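Side-chain contacts in HAD superfamily hydrolase (Brucella suis biovar 1, PDB 6NQ4), which is probably a phosphatase of the haloacid dehalogenase (HAD) superfamily, with a sodium ion bound in its metal site: residues E27-L32 and R240-G245; A38-V43 and A256-D261; D246-D251 and V262-G267. One frame throughout, in Å; residues are numbered along the deposited sequence.

Interaction 1: residues E27-L32 and R240-G245; sequences ERLDDL and RILGIG
Leu29, Leu242 and Ile244 meet through methyl groups alone, an instructive case of a near-terminal segment packed on one face of a parallel sheet. The CD1 branch of Leu29 makes two of the three contacts: it lies 4.0 Å from Ile244 CD1 and 4.1 Å from Leu242 CD2. Its CG stands opposite the backbone nitrogen across the CA-CB bond (chi1 178°), and this extended setting carries the methyl in to the sheet although the bond leaving its CA does not aim there. Leu29 and Leu242 slide past one another in opposite directions, and the methyl of Leu29 touches two residues that lie two apart on strand 241-245. With all three residues buried, this is the tighter part of the contact, and Ile39 of the next strand adds to it.

Leu32 makes the looser part. Its CD1 meets Leu242 CD2 at 4.2 Å, the two side chains crossing near a right angle, and the residue is still partly exposed. Farther toward solvent the segment turns polar. Asp31 OD2 accepts two backbone amides, Glu27 N at 3.1 Å through its anti lone pair and Arg28 N at 3.2 Å from above the carboxylate plane. Asp30 OD2 sits over the guanidinium face of Arg28, a purely electrostatic pairing, and also forms a salt bridge with Arg63.

The chemistry is thus divided: the contact with the strand is apolar and probably rests on dispersion and the exclusion of water, while the polar groups bond within the turn and to Arg63.

Interaction 2: residues A38-V43 and A256-D261; sequences AIFCDV and ADFGLD. With NA (sodium ion), chain H.
The contact belongs to the core of the Rossmann-like HAD domain, beneath its metal site, where Phe40 of strand 38-41 meets Phe258 and Leu260 around the end of helix 248-258. The strand leads into Asp42, a position consistent with the first aspartate of HAD motif I. Phe40 and Leu260 form the closest pair: Leu260 CD1 lies 3.6 Å from Phe40 CD2 and 3.8 Å from Phe40 CE2, approaching the ring obliquely, with the two side chains crossing at about a right angle. Phe40 leaves its strand toward segment 256-261; with CG anti to the carbonyl carbon (chi1 -67°), the CD2-CE2 side of the ring meets Leu260.

Phe258 joins from the last turn of the helix. Its CE2 comes to the edge of the Phe40 ring, near that ring's plane, 4.4 Å from Phe40 CE2, so the two aromatics touch without stacking. Leu260 CD1 in turn lies in the plane of the Phe258 ring at its edge, which places this one methyl beside both aromatic rings. Lys238 makes a cation-pi contact with Phe258, and Val228 and Ala224 of helix 218-232 pack on Phe40. Between the two apolar residues Gly259, at positive phi, closes the helix in a Schellman motif.

Just past Phe40 the character changes. Asp42 OD2 binds the sodium ion at 2.4 Å, Asp42 OD1 pairs with Lys215, and Val43 N makes a weak bond to Asp42 OD1. The contact itself is therefore entirely hydrocarbon, and the ionic chemistry begins two residues farther along the chain, at the metal ligand Asp42.

Interaction 3: residues D246-D251 and V262-G267; sequences DGVLTD and VLYISG. With NA (sodium ion), chain H.
Asp246 packs on Ile265 with the base of its side chain and reaches a metal with its tip. Its CB lies 3.5 Å from Ile265 O and 4.0 Å from Ile265 CB, at the C-terminal end of strand 261-265. From there CG takes the position between the backbone nitrogen and the carbonyl carbon (chi1 83°), and the carboxylate leaves the strand behind. OD1 binds the sodium ion at 2.4 Å, alongside Asp42 and the carbonyl oxygen of Trp44, while OD2 is held by a hydrogen bond elsewhere in the protein.

The backbone oxygen of the same residue turns to a different neighbour: Asp246 O is 3.7 Å from Tyr264 CE1, coming in obliquely, and is hydrogen-bonded to His270. The far end of that tyrosine meets Val248, whose CG2 lies 3.6 Å from Tyr264 OH, the two side chains crossing at a slant.

Asp251 secures the turn between. Its OD2 accepts Gly247 N at 2.9 Å through the anti lone pair (147° at the hydrogen) and receives a bond from water 1, itself a sodium ligand; its OD1 forms a salt bridge with Lys215. The spacing of Asp246 and Asp251 is consistent with the acidic HAD motif IV.

Gly247 is the N-cap of helix 248-258, and the contact ties the start of that helix to strand 261-265 within the beta-alpha-beta unit that began with strand 241-245. In the sheet, strand 261-265 lies between 241-245 and 298-300, with Val252 of the helix packed against Tyr264.

All three interactions use neighbouring strands of one parallel sheet, with centres 10 to 12 Å apart. Strand 241-245 lies between the other two: Phe40 N bonds to Leu242 O at 2.8 Å, which joins interactions 1 and 2, while Leu263 N meets Gly243 O at 2.7 Å, which joins interactions 1 and 3. Interactions 2 and 3 share helix 248-258 and converge on the sodium ion with its two waters, where Asp42 OD2 and Asp246 OD1, 3.3 Å apart, are adjacent ligands of the ion. Interaction 1 stays farther back, the side chain of Ile244 about 9 Å from the ion.

Interaction 1: residues E27-L32 and R240-G245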
loop_
_atom_site.group_PDB
_atom_site.type_symbol
_atom_site.label_atom_id
_atom_site.label_comp_id
_atom_site.label_asym_id
_atom_site.label_seq_id
_atom_site.Cartn_x
_atom_site.Cartn_y
_atom_site.Cartn_z
ATOM N N GLU A 27 18.143 -2.784 -18.523
ATOM C CA GLU A 27 18.776 -3.855 -17.760
ATOM C C GLU A 27 18.722 -3.635 -16.254
ATOM O O GLU A 27 18.662 -4.606 -15.496
ATOM C CB GLU A 27 20.241 -4.005 -18.168
ATOM N N ARG A 28 18.760 -2.385 -15.798
ATOM C CA ARG A 28 18.708 -2.089 -14.376
ATOM C C ARG A 28 18.106 -0.704 -14.204
ATOM O O ARG A 28 17.934 0.039 -15.171
ATOM C CB ARG A 28 20.089 -2.211 -13.722
ATOM C CG ARG A 28 21.180 -1.349 -14.339
ATOM C CD ARG A 28 22.548 -1.658 -13.701
ATOM N NE ARG A 28 23.529 -0.625 -14.023
ATOM C CZ ARG A 28 24.566 -0.293 -13.258
ATOM N NH1 ARG A 28 24.783 -0.910 -12.103
ATOM N NH2 ARG A 28 25.388 0.671 -13.653
ATOM N N LEU A 29 17.777 -0.364 -12.954
ATOM C CA LEU A 29 17.162 0.933 -12.674
ATOM C C LEU A 29 18.041 2.088 -13.148
ATOM O O LEU A 29 17.529 3.126 -13.597
ATOM C CB LEU A 29 16.879 1.036 -11.175
ATOM C CG LEU A 29 16.287 2.359 -10.700
ATOM C CD1 LEU A 29 14.937 2.630 -11.369
ATOM C CD2 LEU A 29 16.148 2.359 -9.194
ATOM N N ASP A 30 19.362 1.922 -13.073
ATOM C CA ASP A 30 20.292 2.975 -13.467
ATOM C C ASP A 30 20.122 3.401 -14.918
ATOM O O ASP A 30 20.539 4.505 -15.281
ATOM C CB ASP A 30 21.731 2.489 -13.291
ATOM C CG ASP A 30 21.979 1.850 -11.945
ATOM O OD1 ASP A 30 21.130 1.049 -11.487
ATOM O OD2 ASP A 30 23.043 2.135 -11.356
ATOM N N ASP A 31 19.542 2.550 -15.763
ATOM C CA ASP A 31 19.349 2.923 -17.158
ATOM C C ASP A 31 18.184 3.884 -17.359
ATOM O O ASP A 31 17.983 4.364 -18.483
ATOM C CB ASP A 31 19.149 1.667 -17.995
ATOM C CG ASP A 31 20.366 0.752 -17.966
ATOM O OD1 ASP A 31 21.511 1.263 -17.963
ATOM O OD2 ASP A 31 20.178 -0.479 -17.936
ATOM N N LEU A 32 17.431 4.181 -16.300
ATOM C CA LEU A 32 16.268 5.059 -16.368
ATOM C C LEU A 32 16.421 6.344 -15.573
ATOM O O LEU A 32 15.715 7.317 -15.866
ATOM C CB LEU A 32 15.022 4.332 -15.835
ATOM C CG LEU A 32 14.560 3.059 -16.553
ATOM C CD1 LEU A 32 13.339 2.467 -15.857
ATOM C CD2 LEU A 32 14.244 3.372 -18.007
ATOM N N ARG A 240 8.846 14.058 -14.106
ATOM C CA ARG A 240 10.118 13.782 -13.446
ATOM C C ARG A 240 10.022 12.748 -12.322
ATOM O O ARG A 240 10.999 12.570 -11.578
ATOM C CB ARG A 240 10.728 15.083 -12.918
ATOM C CG ARG A 240 10.893 16.171 -13.984
ATOM C CD ARG A 240 11.927 15.779 -15.037
ATOM N NE ARG A 240 13.228 15.501 -14.435
ATOM C CZ ARG A 240 14.321 15.165 -15.116
ATOM N NH1 ARG A 240 14.282 15.068 -16.441
ATOM N NH2 ARG A 240 15.457 14.926 -14.471
ATOM N N ILE A 241 8.891 12.055 -12.185
ATOM C CA ILE A 241 8.695 11.069 -11.125
ATOM C C ILE A 241 8.405 9.717 -11.763
ATOM O O ILE A 241 7.520 9.608 -12.619
ATOM C CB ILE A 241 7.556 11.472 -10.173
ATOM C CG1 ILE A 241 7.814 12.864 -9.578
ATOM C CG2 ILE A 241 7.408 10.434 -9.069
ATOM C CD1 ILE A 241 6.624 13.432 -8.807
ATOM N N LEU A 242 9.148 8.690 -11.344
ATOM C CA LEU A 242 8.947 7.321 -11.802
ATOM C C LEU A 242 8.272 6.489 -10.716
ATOM O O LEU A 242 8.794 6.382 -9.601
ATOM C CB LEU A 242 10.295 6.690 -12.151
ATOM C CG LEU A 242 10.252 5.247 -12.671
ATOM C CD1 LEU A 242 9.499 5.156 -14.003
ATOM C CD2 LEU A 242 11.671 4.699 -12.769
ATOM N N GLY A 243 7.142 5.866 -11.050
ATOM C CA GLY A 243 6.525 4.882 -10.160
ATOM C C GLY A 243 7.065 3.490 -10.452
ATOM O O GLY A 243 7.257 3.121 -11.606
ATOM N N ILE A 244 7.326 2.723 -9.393
ATOM C CA ILE A 244 7.816 1.347 -9.516
ATOM C C ILE A 244 6.928 0.428 -8.681
ATOM O O ILE A 244 6.698 0.700 -7.502
ATOM C CB ILE A 244 9.270 1.224 -9.018
ATOM C CG1 ILE A 244 10.190 2.224 -9.724
ATOM C CG2 ILE A 244 9.770 -0.224 -9.174
ATOM C CD1 ILE A 244 11.605 2.220 -9.211
ATOM N N GLY A 245 6.477 -0.684 -9.257
ATOM C CA GLY A 245 5.727 -1.640 -8.448
ATOM C C GLY A 245 5.405 -2.904 -9.210
ATOM O O GLY A 245 5.606 -2.992 -10.427
#

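Interaction 2: residues A38-V43 and A256-D261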
loop_
_atom_site.group_PDB
_atom_site.type_symbol
_atom_site.label_atom_id
_atom_site.label_comp_id
_atom_site.label_asym_id
_atom_site.label_seq_id
_atom_site.Cartn_x
_atom_site.Cartn_y
_atom_site.Cartn_z
ATOM N N ALA A 38 12.728 11.886 -9.018
ATOM C CA ALA A 38 12.200 11.182 -7.867
ATOM C C ALA A 38 11.594 9.865 -8.311
ATOM O O ALA A 38 11.231 9.685 -9.480
ATOM C CB ALA A 38 11.136 11.999 -7.146
ATOM N N ILE A 39 11.473 8.957 -7.345
ATOM C CA ILE A 39 10.885 7.644 -7.549
ATOM C C ILE A 39 9.866 7.415 -6.445
ATOM O O ILE A 39 10.130 7.731 -5.280
ATOM C CB ILE A 39 11.990 6.568 -7.481
ATOM C CG1 ILE A 39 12.816 6.577 -8.765
ATOM C CG2 ILE A 39 11.397 5.182 -7.196
ATOM C CD1 ILE A 39 14.065 5.701 -8.684
ATOM N N PHE A 40 8.692 6.888 -6.814
ATOM C CA PHE A 40 7.723 6.344 -5.859
ATOM C C PHE A 40 7.816 4.827 -5.995
ATOM O O PHE A 40 7.383 4.270 -7.011
ATOM C CB PHE A 40 6.290 6.792 -6.182
ATOM C CG PHE A 40 6.003 8.278 -6.003
ATOM C CD1 PHE A 40 6.935 9.161 -5.473
ATOM C CD2 PHE A 40 4.764 8.777 -6.391
ATOM C CE1 PHE A 40 6.626 10.530 -5.335
ATOM C CE2 PHE A 40 4.448 10.120 -6.255
ATOM C CZ PHE A 40 5.379 11.000 -5.726
ATOM N N CYS A 41 8.389 4.157 -4.996
ATOM C CA CYS A 41 8.693 2.732 -5.104
ATOM C C CYS A 41 7.848 1.906 -4.141
ATOM O O CYS A 41 7.812 2.185 -2.943
ATOM C CB CYS A 41 10.185 2.473 -4.869
ATOM S SG CYS A 41 10.704 0.764 -5.232
ATOM N N ASP A 42 7.244 0.848 -4.671
ATOM C CA ASP A 42 6.519 -0.157 -3.903
ATOM C C ASP A 42 7.449 -0.847 -2.897
ATOM O O ASP A 42 8.666 -0.919 -3.089
ATOM C CB ASP A 42 6.069 -1.179 -4.955
ATOM C CG ASP A 42 5.054 -2.141 -4.472
ATOM O OD1 ASP A 42 4.396 -1.851 -3.460
ATOM O OD2 ASP A 42 4.909 -3.188 -5.149
ATOM N N VAL A 43 6.864 -1.377 -1.819
ATOM C CA VAL A 43 7.638 -2.068 -0.783
ATOM C C VAL A 43 7.472 -3.596 -0.847
ATOM O O VAL A 43 8.405 -4.313 -1.240
ATOM C CB VAL A 43 7.351 -1.500 0.627
ATOM C CG1 VAL A 43 8.113 -2.300 1.701
ATOM C CG2 VAL A 43 7.739 0.005 0.705
ATOM N N ALA A 256 -0.276 5.565 -13.268
ATOM C CA ALA A 256 -0.846 6.030 -14.529
ATOM C C ALA A 256 -1.956 7.053 -14.293
ATOM O O ALA A 256 -1.995 8.098 -14.956
ATOM C CB ALA A 256 -1.365 4.834 -15.326
ATOM N N ASP A 257 -2.860 6.774 -13.348
ATOM C CA ASP A 257 -3.962 7.700 -13.081
ATOM C C ASP A 257 -3.467 9.024 -12.504
ATOM O O ASP A 257 -4.120 10.057 -12.688
ATOM C CB ASP A 257 -4.969 7.065 -12.123
ATOM C CG ASP A 257 -5.792 5.960 -12.767
ATOM O OD1 ASP A 257 -5.755 5.801 -14.009
ATOM O OD2 ASP A 257 -6.500 5.259 -12.015
ATOM N N PHE A 258 -2.333 9.019 -11.802
ATOM C CA PHE A 258 -1.746 10.248 -11.277
ATOM C C PHE A 258 -0.884 10.956 -12.306
ATOM O O PHE A 258 -0.430 12.074 -12.045
ATOM C CB PHE A 258 -0.903 9.905 -10.040
ATOM C CG PHE A 258 -0.560 11.088 -9.168
ATOM C CD1 PHE A 258 -1.552 11.884 -8.618
ATOM C CD2 PHE A 258 0.762 11.370 -8.865
ATOM C CE1 PHE A 258 -1.226 12.951 -7.798
ATOM C CE2 PHE A 258 1.096 12.427 -8.032
ATOM C CZ PHE A 258 0.104 13.218 -7.499
ATOM N N GLY A 259 -0.657 10.345 -13.463
ATOM C CA GLY A 259 0.132 10.970 -14.504
ATOM C C GLY A 259 1.615 10.672 -14.470
ATOM O O GLY A 259 2.393 11.452 -15.030
ATOM N N LEU A 260 2.035 9.567 -13.851
ATOM C CA LEU A 260 3.443 9.203 -13.751
ATOM C C LEU A 260 3.784 8.058 -14.694
ATOM O O LEU A 260 2.978 7.143 -14.905
ATOM C CB LEU A 260 3.798 8.732 -12.335
ATOM C CG LEU A 260 3.310 9.616 -11.187
ATOM C CD1 LEU A 260 3.757 9.009 -9.855
ATOM C CD2 LEU A 260 3.789 11.062 -11.322
ATOM N N ASP A 261 5.004 8.105 -15.229
ATOM C CA ASP A 261 5.598 6.938 -15.869
ATOM C C ASP A 261 5.734 5.814 -14.846
ATOM O O ASP A 261 5.908 6.052 -13.644
ATOM C CB ASP A 261 6.995 7.280 -16.389
ATOM C CG ASP A 261 6.984 8.271 -17.558
ATOM O OD1 ASP A 261 5.904 8.593 -18.123
ATOM O OD2 ASP A 261 8.088 8.730 -17.922
HETATM NA NA NA H . 3.740 -5.099 -4.188
HETATM O O HOH W 1 1.708 -4.034 -5.161
HETATM O O HOH W 2 2.575 -6.871 -2.911
#

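Interaction 3: residues D246-D251 and V262-G267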
loop_
_atom_site.group_PDB
_atom_site.type_symbol
_atom_site.label_atom_id
_atom_site.label_comp_id
_atom_site.label_asym_id
_atom_site.label_seq_id
_atom_site.Cartn_x
_atom_site.Cartn_y
_atom_site.Cartn_z
ATOM N N ASP A 246 4.904 -3.891 -8.463
ATOM C CA ASP A 246 4.527 -5.177 -9.041
ATOM C C ASP A 246 3.026 -5.425 -9.056
ATOM O O ASP A 246 2.594 -6.508 -9.459
ATOM C CB ASP A 246 5.299 -6.358 -8.422
ATOM C CG ASP A 246 4.688 -6.871 -7.114
ATOM O OD1 ASP A 246 4.089 -6.090 -6.365
ATOM O OD2 ASP A 246 4.850 -8.066 -6.802
ATOM N N GLY A 247 2.204 -4.456 -8.635
ATOM C CA GLY A 247 0.768 -4.603 -8.688
ATOM C C GLY A 247 0.168 -3.835 -9.849
ATOM O O GLY A 247 0.312 -2.618 -9.935
ATOM N N VAL A 248 -0.528 -4.547 -10.732
ATOM C CA VAL A 248 -1.136 -3.861 -11.870
ATOM C C VAL A 248 -2.262 -2.944 -11.407
ATOM O O VAL A 248 -2.351 -1.782 -11.827
ATOM C CB VAL A 248 -1.601 -4.864 -12.939
ATOM C CG1 VAL A 248 -2.357 -4.145 -14.070
ATOM C CG2 VAL A 248 -0.411 -5.661 -13.499
ATOM N N LEU A 249 -3.128 -3.441 -10.529
ATOM C CA LEU A 249 -4.295 -2.670 -10.103
ATOM C C LEU A 249 -4.008 -1.707 -8.957
ATOM O O LEU A 249 -4.912 -0.960 -8.564
ATOM C CB LEU A 249 -5.451 -3.595 -9.708
ATOM C CG LEU A 249 -6.073 -4.445 -10.811
ATOM C CD1 LEU A 249 -7.451 -4.926 -10.390
ATOM C CD2 LEU A 249 -6.157 -3.663 -12.100
ATOM N N THR A 250 -2.784 -1.712 -8.412
ATOM C CA THR A 250 -2.381 -0.749 -7.387
ATOM C C THR A 250 -1.287 0.154 -7.939
ATOM O O THR A 250 -1.555 1.320 -8.228
ATOM C CB THR A 250 -1.928 -1.448 -6.096
ATOM O OG1 THR A 250 -0.945 -2.451 -6.410
ATOM C CG2 THR A 250 -3.103 -2.121 -5.371
ATOM N N ASP A 251 -0.068 -0.361 -8.127
ATOM C CA ASP A 251 1.069 0.473 -8.523
ATOM C C ASP A 251 0.944 0.989 -9.950
ATOM O O ASP A 251 1.226 2.165 -10.220
ATOM C CB ASP A 251 2.358 -0.335 -8.415
ATOM C CG ASP A 251 2.551 -0.915 -7.046
ATOM O OD1 ASP A 251 2.748 -0.117 -6.113
ATOM O OD2 ASP A 251 2.481 -2.151 -6.896
ATOM N N VAL A 262 5.674 4.576 -15.326
ATOM C CA VAL A 262 5.734 3.446 -14.421
ATOM C C VAL A 262 6.723 2.415 -14.924
ATOM O O VAL A 262 6.880 2.178 -16.128
ATOM C CB VAL A 262 4.356 2.847 -14.045
ATOM C CG1 VAL A 262 3.811 1.983 -15.152
ATOM C CG2 VAL A 262 4.451 2.053 -12.733
ATOM N N LEU A 263 7.438 1.845 -13.966
ATOM C CA LEU A 263 8.308 0.697 -14.168
ATOM C C LEU A 263 7.646 -0.488 -13.470
ATOM O O LEU A 263 7.502 -0.490 -12.240
ATOM C CB LEU A 263 9.692 0.958 -13.578
ATOM C CG LEU A 263 10.630 -0.248 -13.511
ATOM C CD1 LEU A 263 10.914 -0.786 -14.898
ATOM C CD2 LEU A 263 11.924 0.108 -12.822
ATOM N N TYR A 264 7.237 -1.484 -14.254
ATOM C CA TYR A 264 6.551 -2.665 -13.741
ATOM C C TYR A 264 7.575 -3.749 -13.426
ATOM O O TYR A 264 8.441 -4.056 -14.251
ATOM C CB TYR A 264 5.562 -3.161 -14.801
ATOM C CG TYR A 264 4.760 -4.413 -14.482
ATOM C CD1 TYR A 264 4.020 -4.518 -13.310
ATOM C CD2 TYR A 264 4.701 -5.466 -15.390
ATOM C CE1 TYR A 264 3.267 -5.654 -13.038
ATOM C CE2 TYR A 264 3.953 -6.591 -15.127
ATOM C CZ TYR A 264 3.234 -6.684 -13.958
ATOM O OH TYR A 264 2.484 -7.821 -13.722
ATOM N N ILE A 265 7.477 -4.323 -12.229
ATOM C CA ILE A 265 8.352 -5.409 -11.806
ATOM C C ILE A 265 7.645 -6.704 -12.191
ATOM O O ILE A 265 6.804 -7.225 -11.452
ATOM C CB ILE A 265 8.672 -5.326 -10.313
ATOM C CG1 ILE A 265 9.283 -3.957 -9.990
ATOM C CG2 ILE A 265 9.646 -6.446 -9.900
ATOM C CD1 ILE A 265 10.529 -3.626 -10.819
ATOM N N SER A 266 7.999 -7.227 -13.365
ATOM C CA SER A 266 7.220 -8.280 -14.005
ATOM C C SER A 266 7.395 -9.641 -13.346
ATOM O O SER A 266 6.505 -10.492 -13.484
ATOM C CB SER A 266 7.578 -8.355 -15.490
ATOM O OG SER A 266 8.955 -8.637 -15.677
ATOM N N GLY A 267 8.502 -9.868 -12.641
ATOM C CA GLY A 267 8.749 -11.099 -11.923
ATOM C C GLY A 267 8.217 -11.138 -10.505
ATOM O O GLY A 267 8.430 -12.128 -9.793
HETATM NA NA NA H . 3.740 -5.099 -4.188
HETATM O O HOH W 1 1.708 -4.034 -5.161
HETATM O O HOH W 2 2.575 -6.871 -2.911
#